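Local structure of putative acyl-CoA thioester hydrolase YbhC (Escherichia coli K-12, 3GRH) at residues I130-T135 with V142-S147; G189-A194 with T248-N253; A225-T230 with V240-R245. The protein is a putative thioesterase of the outer membrane, a lipoprotein of the pectinesterase family that neither binds pectin nor shows pectinesterase activity. One frame throughout, in Å; residues are numbered along the deposited sequence.

Contact 1. Residues I130-T135 with V142-S147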
loop_
_atom_site.group_PDB
_atom_site.type_symbol
_atom_site.label_atom_id
_atom_site.label_comp_id
_atom_site.label_asym_id
_atom_site.label_seq_id
_atom_site.Cartn_x
_atom_site.Cartn_y
_atom_site.Cartn_z
ATOM N N ILE A 130 -11.315 -13.552 4.059
ATOM C CA ILE A 130 -11.012 -13.502 5.461
ATOM C C ILE A 130 -11.086 -12.064 5.946
ATOM O O ILE A 130 -10.511 -11.179 5.297
ATOM C CB ILE A 130 -9.599 -13.993 5.722
ATOM C CG1 ILE A 130 -9.484 -15.448 5.315
ATOM C CG2 ILE A 130 -9.265 -13.877 7.243
ATOM C CD1 ILE A 130 -10.167 -16.358 6.249
ATOM N N THR A 131 -11.806 -11.846 7.056
ATOM C CA THR A 131 -11.815 -10.526 7.759
ATOM C C THR A 131 -11.094 -10.655 9.053
ATOM O O THR A 131 -11.422 -11.482 9.855
ATOM C CB THR A 131 -13.220 -10.030 7.983
ATOM O OG1 THR A 131 -13.883 -9.887 6.707
ATOM C CG2 THR A 131 -13.211 -8.681 8.704
ATOM N N LEU A 132 -10.077 -9.839 9.274
ATOM C CA LEU A 132 -9.320 -9.833 10.531
ATOM C C LEU A 132 -9.472 -8.453 11.148
ATOM O O LEU A 132 -9.210 -7.457 10.475
ATOM C CB LEU A 132 -7.849 -10.127 10.236
ATOM C CG LEU A 132 -6.917 -10.187 11.400
ATOM C CD1 LEU A 132 -7.176 -11.419 12.239
ATOM C CD2 LEU A 132 -5.486 -10.164 10.890
ATOM N N TYR A 133 -9.903 -8.391 12.397
ATOM C CA TYR A 133 -10.179 -7.131 13.013
ATOM C C TYR A 133 -9.802 -7.114 14.453
ATOM O O TYR A 133 -9.934 -8.133 15.143
ATOM C CB TYR A 133 -11.635 -6.787 12.843
ATOM C CG TYR A 133 -12.656 -7.653 13.515
ATOM C CD1 TYR A 133 -13.229 -7.309 14.735
ATOM C CD2 TYR A 133 -13.099 -8.821 12.894
ATOM C CE1 TYR A 133 -14.161 -8.109 15.292
ATOM C CE2 TYR A 133 -13.995 -9.628 13.483
ATOM C CZ TYR A 133 -14.564 -9.247 14.646
ATOM O OH TYR A 133 -15.511 -10.015 15.269
ATOM N N GLY A 134 -9.316 -5.961 14.865
ATOM C CA GLY A 134 -9.013 -5.738 16.269
ATOM C C GLY A 134 -10.193 -5.354 17.051
ATOM O O GLY A 134 -11.108 -4.680 16.523
ATOM N N THR A 135 -10.122 -5.672 18.335
ATOM C CA THR A 135 -11.245 -5.320 19.252
ATOM C C THR A 135 -10.852 -4.326 20.335
ATOM O O THR A 135 -11.637 -4.087 21.306
ATOM C CB THR A 135 -11.870 -6.562 19.818
ATOM O OG1 THR A 135 -10.952 -7.173 20.718
ATOM C CG2 THR A 135 -12.328 -7.517 18.724
ATOM N N VAL A 142 -4.002 -3.383 19.061
ATOM C CA VAL A 142 -3.680 -4.705 18.571
ATOM C C VAL A 142 -2.456 -4.473 17.675
ATOM O O VAL A 142 -2.590 -3.829 16.641
ATOM C CB VAL A 142 -4.850 -5.322 17.794
ATOM C CG1 VAL A 142 -4.355 -6.537 16.984
ATOM C CG2 VAL A 142 -5.984 -5.639 18.730
ATOM N N LYS A 143 -1.312 -5.041 18.016
ATOM C CA LYS A 143 -0.041 -4.810 17.313
ATOM C C LYS A 143 0.459 -6.120 16.755
ATOM O O LYS A 143 0.673 -7.038 17.486
ATOM C CB LYS A 143 1.007 -4.295 18.253
ATOM C CG LYS A 143 0.668 -2.942 18.865
ATOM C CD LYS A 143 1.735 -2.426 19.784
ATOM C CE LYS A 143 1.557 -1.030 20.319
ATOM N NZ LYS A 143 0.527 -0.959 21.459
ATOM N N ILE A 144 0.644 -6.178 15.474
ATOM C CA ILE A 144 1.183 -7.328 14.772
ATOM C C ILE A 144 2.542 -6.927 14.236
ATOM O O ILE A 144 2.661 -5.898 13.580
ATOM C CB ILE A 144 0.296 -7.664 13.577
ATOM C CG1 ILE A 144 -1.071 -8.105 14.075
ATOM C CG2 ILE A 144 1.011 -8.742 12.693
ATOM C CD1 ILE A 144 -2.035 -8.275 12.853
ATOM N N GLY A 145 3.602 -7.623 14.603
ATOM C CA GLY A 145 4.916 -7.149 14.188
ATOM C C GLY A 145 5.976 -8.238 14.192
ATOM O O GLY A 145 5.906 -9.272 14.844
ATOM N N LEU A 146 6.990 -7.956 13.420
ATOM C CA LEU A 146 8.231 -8.750 13.390
ATOM C C LEU A 146 9.282 -7.838 12.688
ATOM O O LEU A 146 8.882 -6.933 11.956
ATOM C CB LEU A 146 8.089 -10.068 12.607
ATOM C CG LEU A 146 9.134 -11.108 12.787
ATOM C CD1 LEU A 146 9.105 -11.618 14.230
ATOM C CD2 LEU A 146 8.936 -12.224 11.760
ATOM N N SER A 147 10.570 -8.077 12.898
ATOM C CA SER A 147 11.630 -7.339 12.205
ATOM C C SER A 147 12.169 -8.196 11.105
ATOM O O SER A 147 12.749 -9.241 11.357
ATOM C CB SER A 147 12.772 -6.984 13.145
ATOM O OG SER A 147 12.329 -6.111 14.156
#
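Val142 meets Gly134 where strands 130-134 and 142-146 come nearest, methyl against backbone. Its CG2 lies 3.9 Å from Gly134 CA, on the flank where a glycine has no side chain, and 4.2 Å from the Thr135 N that follows. The torsion of Val142 (chi1 165°) sets CG1 anti to its own backbone N and turns CG2 to the other side, beside that N, from where it reaches the Gly134 backbone of the other sheet. A compact branched valine suits a place where the backbones themselves are close, with 5.9 Å between Gly134 CA and Val142 CA. Beyond this point the strands diverge, and longer side chains span the gap: Leu132 and Ile144 approach end to end, Leu132 CD2 standing 4.4 Å from Ile144 CD1. Leu132 gets there by holding CG anti to its backbone N (chi1 -179°), while Ile144 extends CD1 toward it. The Leu132-Ile144 approach is loose, and the side chains that meet are all aliphatic; the fit at Gly134 is closer.

Around this first shell, Ile92 of helix 92-100 touches both Leu132 and Ile144, and Ile110 and Val112 of strand 108-112 pack on Leu132. Strand 130-134 is held in place by its edges, Thr131 making backbone bonds to Gln108 and Ile110 on strand 108-112, and Leu132 to Gln204 and Gln206 on strand 204-206. Asn207 ND2 binds Gly134 O near the turn. Two strands consecutive in the chain thus belong to different parallel sheets and turn their aliphatic side chains toward one another, with a helix packed on the same cluster. This is the apolar interior of the right-handed parallel beta-helix, the fold of the pectinesterase family.

Contact 2. Residues G189-A194 with T248-N253; sequences GVLCSA and TFFVTN
Phe250 presents its ring to Val190 and Leu191, which belong to a 3-10 turn lying outside the right-handed parallel beta-helix; Phe250 itself sits on strand 249-251 of that helix. Leu191 comes over one face: its CD2 hangs 4.1 Å above the ring plane, displaced toward the rim near CE2, and the two side chains cross at about a right angle. Val190 also runs crosswise to the phenylalanine, but approaches obliquely, from the same side of the ring plane as Leu191, with CG2 lying 3.9 Å from Phe250 CE1. That methyl is the one anti to the Val190 backbone N, and CG1 takes the crowded position (chi1 59°). A broad flat ring suits this place, since two branched side chains can bear on it at once.

The ring lies about 7 Å, side chain to side chain, from Asp280, the predicted nucleophile, which places Phe250 near the predicted active site. Cys192 is tied to Cys180 by a disulfide, a link that would restrain the turn. Thr252 offers its methyl to Leu191 while its OG1 binds Asp231. Within the turn, Val190 O accepts two bonds, from Ser193 N at 3.0 Å and from Ser193 OG at 2.9 Å.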
loop_
_atom_site.group_PDB
_atom_site.type_symbol
_atom_site.label_atom_id
_atom_site.label_comp_id
_atom_site.label_asym_id
_atom_site.label_seq_id
_atom_site.Cartn_x
_atom_site.Cartn_y
_atom_site.Cartn_z
ATOM N N GLY A 189 15.426 -10.597 -0.052
ATOM C CA GLY A 189 14.724 -9.647 -0.915
ATOM C C GLY A 189 13.469 -9.007 -0.380
ATOM O O GLY A 189 12.848 -9.542 0.535
ATOM N N VAL A 190 13.071 -7.882 -0.967
ATOM C CA VAL A 190 11.907 -7.118 -0.452
ATOM C C VAL A 190 10.650 -7.959 -0.479
ATOM O O VAL A 190 9.787 -7.855 0.447
ATOM C CB VAL A 190 11.732 -5.802 -1.236
ATOM C CG1 VAL A 190 11.525 -6.050 -2.711
ATOM C CG2 VAL A 190 10.586 -4.899 -0.670
ATOM N N LEU A 191 10.459 -8.751 -1.525
ATOM C CA LEU A 191 9.227 -9.540 -1.675
ATOM C C LEU A 191 9.106 -10.696 -0.658
ATOM O O LEU A 191 8.122 -11.458 -0.717
ATOM C CB LEU A 191 9.091 -10.100 -3.112
ATOM C CG LEU A 191 8.799 -9.033 -4.175
ATOM C CD1 LEU A 191 8.331 -9.650 -5.440
ATOM C CD2 LEU A 191 7.705 -8.042 -3.721
ATOM N N CYS A 192 10.073 -10.859 0.227
ATOM C CA CYS A 192 9.973 -11.790 1.318
ATOM C C CYS A 192 10.072 -11.111 2.648
ATOM O O CYS A 192 10.115 -11.788 3.681
ATOM C CB CYS A 192 11.104 -12.769 1.266
ATOM S SG CYS A 192 11.075 -13.778 -0.261
ATOM N N SER A 193 10.154 -9.793 2.687
ATOM C CA SER A 193 10.379 -9.106 3.971
ATOM C C SER A 193 9.093 -8.724 4.681
ATOM O O SER A 193 9.142 -8.103 5.692
ATOM C CB SER A 193 11.208 -7.804 3.760
ATOM O OG SER A 193 10.421 -6.838 3.042
ATOM N N ALA A 194 7.937 -9.095 4.151
ATOM C CA ALA A 194 6.673 -8.676 4.759
ATOM C C ALA A 194 6.333 -9.356 6.041
ATOM O O ALA A 194 6.400 -10.597 6.088
ATOM C CB ALA A 194 5.460 -8.802 3.720
ATOM N N THR A 248 7.021 0.353 3.544
ATOM C CA THR A 248 6.017 -0.019 4.475
ATOM C C THR A 248 4.816 -0.824 3.959
ATOM O O THR A 248 4.497 -1.857 4.532
ATOM C CB THR A 248 5.524 1.265 5.121
ATOM O OG1 THR A 248 6.631 1.927 5.752
ATOM C CG2 THR A 248 4.492 0.953 6.135
ATOM N N PHE A 249 4.209 -0.351 2.885
ATOM C CA PHE A 249 3.034 -0.966 2.297
ATOM C C PHE A 249 3.391 -1.323 0.853
ATOM O O PHE A 249 3.802 -0.452 0.113
ATOM C CB PHE A 249 1.893 0.019 2.404
ATOM C CG PHE A 249 0.580 -0.510 1.851
ATOM C CD1 PHE A 249 0.141 -1.825 2.089
ATOM C CD2 PHE A 249 -0.243 0.307 1.150
ATOM C CE1 PHE A 249 -1.093 -2.252 1.619
ATOM C CE2 PHE A 249 -1.464 -0.148 0.658
ATOM C CZ PHE A 249 -1.879 -1.384 0.899
ATOM N N PHE A 250 3.222 -2.605 0.468
ATOM C CA PHE A 250 3.618 -3.080 -0.845
ATOM C C PHE A 250 2.427 -3.792 -1.450
ATOM O O PHE A 250 1.870 -4.694 -0.836
ATOM C CB PHE A 250 4.777 -4.051 -0.724
ATOM C CG PHE A 250 5.696 -4.019 -1.909
ATOM C CD1 PHE A 250 6.938 -3.466 -1.793
ATOM C CD2 PHE A 250 5.255 -4.359 -3.164
ATOM C CE1 PHE A 250 7.791 -3.357 -2.899
ATOM C CE2 PHE A 250 6.075 -4.268 -4.283
ATOM C CZ PHE A 250 7.344 -3.780 -4.157
ATOM N N VAL A 251 1.978 -3.352 -2.615
ATOM C CA VAL A 251 0.988 -4.124 -3.303
ATOM C C VAL A 251 1.615 -4.789 -4.499
ATOM O O VAL A 251 2.525 -4.269 -5.102
ATOM C CB VAL A 251 -0.137 -3.310 -3.757
ATOM C CG1 VAL A 251 -0.909 -2.801 -2.484
ATOM C CG2 VAL A 251 0.289 -2.093 -4.512
ATOM N N THR A 252 1.203 -6.004 -4.790
ATOM C CA THR A 252 1.670 -6.641 -5.970
ATOM C C THR A 252 0.531 -7.370 -6.642
ATOM O O THR A 252 -0.599 -7.417 -6.135
ATOM C CB THR A 252 2.806 -7.683 -5.751
ATOM O OG1 THR A 252 2.225 -8.987 -5.601
ATOM C CG2 THR A 252 3.791 -7.408 -4.583
ATOM N N ASN A 253 0.799 -7.818 -7.839
ATOM C CA ASN A 253 -0.116 -8.555 -8.655
ATOM C C ASN A 253 0.362 -10.002 -8.831
ATOM O O ASN A 253 -0.015 -10.683 -9.753
ATOM C CB ASN A 253 -0.376 -7.882 -10.026
ATOM C CG ASN A 253 0.759 -7.899 -10.919
ATOM O OD1 ASN A 253 1.880 -8.052 -10.480
ATOM N ND2 ASN A 253 0.500 -7.606 -12.205
#

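Contact 3. Residues A225-T230 with V240-R245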
loop_
_atom_site.group_PDB
_atom_site.type_symbol
_atom_site.label_atom_id
_atom_site.label_comp_id
_atom_site.label_asym_id
_atom_site.label_seq_id
_atom_site.Cartn_x
_atom_site.Cartn_y
_atom_site.Cartn_z
ATOM N N ALA A 225 11.783 -3.267 4.284
ATOM C CA ALA A 225 11.206 -3.946 5.375
ATOM C C ALA A 225 9.683 -3.710 5.372
ATOM O O ALA A 225 9.136 -2.846 6.106
ATOM C CB ALA A 225 11.846 -3.455 6.627
ATOM N N VAL A 226 9.022 -4.563 4.611
ATOM C CA VAL A 226 7.600 -4.407 4.400
ATOM C C VAL A 226 6.823 -4.765 5.637
ATOM O O VAL A 226 7.081 -5.790 6.281
ATOM C CB VAL A 226 7.153 -5.290 3.182
ATOM C CG1 VAL A 226 5.640 -5.177 2.994
ATOM C CG2 VAL A 226 7.914 -4.926 1.918
ATOM N N ALA A 227 5.841 -3.924 5.969
ATOM C CA ALA A 227 4.898 -4.187 7.023
ATOM C C ALA A 227 3.766 -5.038 6.468
ATOM O O ALA A 227 3.534 -6.097 6.922
ATOM C CB ALA A 227 4.376 -2.920 7.605
ATOM N N LEU A 228 3.056 -4.526 5.466
ATOM C CA LEU A 228 1.862 -5.198 4.887
ATOM C C LEU A 228 2.120 -5.334 3.406
ATOM O O LEU A 228 2.308 -4.364 2.740
ATOM C CB LEU A 228 0.647 -4.350 5.096
ATOM C CG LEU A 228 -0.623 -4.915 4.503
ATOM C CD1 LEU A 228 -0.991 -6.329 4.865
ATOM C CD2 LEU A 228 -1.745 -3.941 4.958
ATOM N N ARG A 229 1.992 -6.554 2.897
ATOM C CA ARG A 229 1.955 -6.843 1.475
ATOM C C ARG A 229 0.631 -7.445 1.125
ATOM O O ARG A 229 0.171 -8.372 1.813
ATOM C CB ARG A 229 3.014 -7.808 1.139
ATOM C CG ARG A 229 2.962 -8.320 -0.254
ATOM C CD ARG A 229 4.091 -9.147 -0.697
ATOM N NE ARG A 229 3.830 -9.813 -1.980
ATOM C CZ ARG A 229 4.617 -10.765 -2.462
ATOM N NH1 ARG A 229 5.735 -11.118 -1.832
ATOM N NH2 ARG A 229 4.253 -11.384 -3.552
ATOM N N THR A 230 -0.015 -6.923 0.096
ATOM C CA THR A 230 -1.288 -7.493 -0.325
ATOM C C THR A 230 -1.254 -7.725 -1.826
ATOM O O THR A 230 -0.846 -6.868 -2.574
ATOM C CB THR A 230 -2.513 -6.723 0.178
ATOM O OG1 THR A 230 -3.713 -7.306 -0.349
ATOM C CG2 THR A 230 -2.485 -5.291 -0.240
ATOM N N VAL A 240 -6.679 1.185 9.927
ATOM C CA VAL A 240 -5.469 0.389 10.230
ATOM C C VAL A 240 -4.297 1.316 10.313
ATOM O O VAL A 240 -4.194 2.269 9.541
ATOM C CB VAL A 240 -5.294 -0.760 9.211
ATOM C CG1 VAL A 240 -3.897 -1.456 9.266
ATOM C CG2 VAL A 240 -6.373 -1.781 9.386
ATOM N N ASN A 241 -3.330 1.012 11.170
ATOM C CA ASN A 241 -2.043 1.710 11.162
ATOM C C ASN A 241 -1.040 0.770 10.533
ATOM O O ASN A 241 -0.937 -0.376 10.964
ATOM C CB ASN A 241 -1.522 1.996 12.588
ATOM C CG ASN A 241 -2.382 2.945 13.359
ATOM O OD1 ASN A 241 -3.012 3.825 12.834
ATOM N ND2 ASN A 241 -2.510 2.674 14.656
ATOM N N ILE A 242 -0.336 1.243 9.522
ATOM C CA ILE A 242 0.729 0.486 8.858
ATOM C C ILE A 242 2.029 1.215 9.034
ATOM O O ILE A 242 2.157 2.343 8.557
ATOM C CB ILE A 242 0.417 0.284 7.340
ATOM C CG1 ILE A 242 -1.016 -0.161 7.100
ATOM C CG2 ILE A 242 1.389 -0.752 6.872
ATOM C CD1 ILE A 242 -1.381 -0.094 5.609
ATOM N N LEU A 243 2.930 0.617 9.826
ATOM C CA LEU A 243 4.085 1.317 10.357
ATOM C C LEU A 243 5.353 0.683 9.867
ATOM O O LEU A 243 5.579 -0.532 9.997
ATOM C CB LEU A 243 4.079 1.342 11.886
ATOM C CG LEU A 243 2.841 1.959 12.477
ATOM C CD1 LEU A 243 2.898 1.898 13.981
ATOM C CD2 LEU A 243 2.544 3.342 12.030
ATOM N N GLY A 244 6.222 1.512 9.279
ATOM C CA GLY A 244 7.513 1.070 8.832
ATOM C C GLY A 244 8.437 2.228 8.561
ATOM O O GLY A 244 8.268 3.314 9.138
ATOM N N ARG A 245 9.416 1.926 7.715
ATOM C CA ARG A 245 10.419 2.918 7.278
ATOM C C ARG A 245 10.502 2.766 5.769
ATOM O O ARG A 245 9.717 3.375 5.069
ATOM C CB ARG A 245 11.719 2.776 7.957
ATOM C CG ARG A 245 11.672 2.999 9.431
ATOM C CD ARG A 245 11.463 4.373 9.814
ATOM N NE ARG A 245 11.449 4.479 11.291
ATOM C CZ ARG A 245 10.351 4.602 12.036
ATOM N NH1 ARG A 245 9.142 4.642 11.512
ATOM N NH2 ARG A 245 10.467 4.752 13.381
HETATM O O HOH W 1 9.953 -0.620 6.843
#
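Ile242 and Leu228 are turned to meet: chi1 of Ile242 (-46°) sets CG1 beside the backbone N and leaves CG2 anti to it, aimed at segment 225-230, while Leu228 keeps CG anti to its own N (chi1 178°). The consequence is a two-point fit. CG1 carries Ile242 CD1 obliquely across to Leu228 CD2, 3.9 Å away, and Ile242 CG2 lies 3.8 Å from Ala227 CB, close to Leu228 CB as well. Alanine suits the position because its single methyl fits beside the partner's backbone, with Ala227 CB 3.6 Å from Leu243 O. Strands 228-230 and 240-243 thus face each other across the beta-helix interior, filled here by Leu228, Ala227 and the beta-branched Ile242.

Leu243 points the other way, onto Thr209 and Glu211 of strand 208-212 and Tyr274 and Glu276 of strand 274-277. Ile275 and Thr248 extend the packing about Ile242.

In the flanking loops a water accepts from Arg245 N at 2.7 Å; its bond to Ala225 O, at 2.5 Å, is too short to be trusted in detail. Arg245 NH1 also bonds Gly244 O from above the carbonyl plane, while salt bridges to Asp216 and Glu276 hold its guanidinium. The chemistry implies nonspecific aliphatic packing between two faces of the beta-helix, with polar order supplied by the loops beyond, where the water bridge is uncertain on one side.

How the contacts relate
From the N terminus, contact 1 comes first and closes a short loop of six residues. It is complete before the others begin and touches neither, its centre about 11 Å from that of contact 3 and about 17 Å from that of contact 2. Contact 2 opens next at 189-194 and closes at 248-253; contact 3 is nested inside that loop. These two meet directly: strands 228-230 and 249-251 are neighbours, probably bonded through Phe250 N and Leu228 O, 3.0 Å apart. Contact 1 ties two beta-helix faces early in the fold, contact 2 sets the 189-194 turn on strand 249-251, and contact 3 packs 228-230 against 240-243 across the beta-helix interior.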